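Side-chain contact in modulator protein RSBR (Bacillus subtilis, PDB 2BNL), which regulates the general stress factor sigma-B as part of the stressosome, by stimulating the RsbT kinase toward RsbS in response to salt and heat stress: residues E108-E111 with L112-I116. Sequence-based numbering, arbitrary orientation.
Sequences ESTE and LIWQI
The indole of Trp-114 lies beside the side chains of Thr-110 and Glu-111, one helical turn earlier. Thr-110 runs alongside the ring, and its methyl CG2 lies 3.4 Å from Trp-114 NE1. Chi1 of Thr-110 (-65°) puts OG1 anti to the carbonyl carbon and CG2 anti to the backbone N, on the indole side. OG1 hydrogen-bonds Thr-110 OG1 of the second subunit. Glu-111 bends at chi2 (-39°) and brings its carboxylate to the ring edge. There OE1 is 3.6 Å from Trp-114 CD1, and the two planes are 38° apart.

One water bridges Glu-111 and Trp-114. It donates to Glu-111 OE1 at 3.1 Å and accepts from Trp-114 NE1 at 3.2 Å. With an alanine at Trp-114, the water would probably lose its indole donor, and a gap would be likely to open beside Thr-110 CG2.

Four backbone N-H groups donate to the carbonyl four residues back. They include Ile-113 N to Ser-109 O (2.9 Å) and Gln-115 N to Glu-111 O (2.9 Å).

On helix 81-100, Asn-100 OD1 bonds Ser-109 OG and Tyr-96 packs against Ile-113. The Trp-114 ring meets the ring of Tyr-96 of the second subunit. The arrangement is the first turns of an alpha helix, the last of this N-terminal nonheme globin domain, at its dimer interface.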
loop_
_atom_site.group_PDB
_atom_site.type_symbol
_atom_site.label_atom_id
_atom_site.label_comp_id
_atom_site.label_asym_id
_atom_site.label_seq_id
_atom_site.Cartn_x
_atom_site.Cartn_y
_atom_site.Cartn_z
ATOM N N GLU A 108 3.490 23.417 -1.373
ATOM C CA GLU A 108 2.540 22.691 -2.283
ATOM C C GLU A 108 1.969 21.418 -1.610
ATOM O O GLU A 108 2.657 20.661 -0.912
ATOM C CB GLU A 108 3.111 22.240 -3.667
ATOM C CG GLU A 108 3.699 23.322 -4.656
ATOM C CD GLU A 108 5.264 23.236 -4.862
ATOM O OE1 GLU A 108 5.964 22.305 -4.318
ATOM O OE2 GLU A 108 5.807 24.130 -5.561
ATOM N N SER A 109 0.698 21.174 -1.862
ATOM C CA SER A 109 0.018 19.936 -1.472
ATOM C C SER A 109 0.656 18.673 -2.073
ATOM O O SER A 109 0.828 17.674 -1.396
ATOM C CB SER A 109 -1.420 19.996 -1.955
ATOM O OG SER A 109 -2.050 20.956 -1.188
ATOM N N THR A 110 1.005 18.770 -3.346
ATOM C CA THR A 110 1.562 17.661 -4.071
ATOM C C THR A 110 2.901 17.244 -3.423
ATOM O O THR A 110 3.102 16.085 -3.118
ATOM C CB THR A 110 1.622 18.011 -5.588
ATOM O OG1 THR A 110 0.274 18.158 -6.035
ATOM C CG2 THR A 110 2.251 16.929 -6.422
ATOM N N GLU A 111 3.767 18.192 -3.167
ATOM C CA GLU A 111 5.006 17.840 -2.496
ATOM C C GLU A 111 4.838 17.297 -1.079
ATOM O O GLU A 111 5.533 16.371 -0.739
ATOM C CB GLU A 111 6.052 18.998 -2.607
ATOM C CG GLU A 111 6.387 19.195 -4.209
ATOM C CD GLU A 111 6.498 17.832 -5.077
ATOM O OE1 GLU A 111 5.764 17.654 -6.125
ATOM O OE2 GLU A 111 7.343 16.946 -4.688
ATOM N N LEU A 112 3.893 17.830 -0.303
ATOM C CA LEU A 112 3.485 17.186 0.908
ATOM C C LEU A 112 3.066 15.717 0.779
ATOM O O LEU A 112 3.455 14.895 1.573
ATOM C CB LEU A 112 2.372 17.995 1.577
ATOM C CG LEU A 112 1.842 17.420 2.888
ATOM C CD1 LEU A 112 2.972 17.294 3.975
ATOM C CD2 LEU A 112 0.706 18.303 3.446
ATOM N N ILE A 113 2.216 15.375 -0.181
ATOM C CA ILE A 113 1.901 14.012 -0.437
ATOM C C ILE A 113 3.134 13.150 -0.717
ATOM O O ILE A 113 3.234 12.031 -0.232
ATOM C CB ILE A 113 0.930 13.911 -1.644
ATOM C CG1 ILE A 113 -0.424 14.528 -1.267
ATOM C CG2 ILE A 113 0.798 12.422 -2.153
ATOM C CD1 ILE A 113 -1.305 14.725 -2.470
ATOM N N TRP A 114 4.028 13.627 -1.558
ATOM C CA TRP A 114 5.214 12.836 -1.873
ATOM C C TRP A 114 6.168 12.666 -0.665
ATOM O O TRP A 114 6.866 11.618 -0.534
ATOM C CB TRP A 114 5.891 13.441 -3.112
ATOM C CG TRP A 114 5.051 13.351 -4.333
ATOM C CD1 TRP A 114 4.786 14.354 -5.167
ATOM C CD2 TRP A 114 4.376 12.199 -4.867
ATOM N NE1 TRP A 114 3.939 13.950 -6.159
ATOM C CE2 TRP A 114 3.662 12.626 -5.992
ATOM C CE3 TRP A 114 4.262 10.840 -4.469
ATOM C CZ2 TRP A 114 2.909 11.768 -6.761
ATOM C CZ3 TRP A 114 3.534 10.006 -5.211
ATOM C CH2 TRP A 114 2.852 10.471 -6.367
ATOM N N GLN A 115 6.203 13.670 0.197
ATOM C CA GLN A 115 6.939 13.599 1.461
ATOM C C GLN A 115 6.359 12.586 2.358
ATOM O O GLN A 115 7.049 11.718 2.944
ATOM C CB GLN A 115 6.924 14.962 2.185
ATOM C CG GLN A 115 7.828 15.982 1.538
ATOM C CD GLN A 115 7.710 17.304 2.263
ATOM O OE1 GLN A 115 6.639 17.663 2.763
ATOM N NE2 GLN A 115 8.842 17.946 2.456
ATOM N N ILE A 116 5.059 12.585 2.420
ATOM C CA ILE A 116 4.384 11.586 3.218
ATOM C C ILE A 116 4.584 10.172 2.719
ATOM O O ILE A 116 4.907 9.240 3.530
ATOM C CB ILE A 116 2.887 11.913 3.337
ATOM C CG1 ILE A 116 2.709 13.168 4.254
ATOM C CG2 ILE A 116 2.166 10.770 3.907
ATOM C CD1 ILE A 116 1.360 13.810 4.171
HETATM O O HOH W 1 4.485 16.120 -8.488
#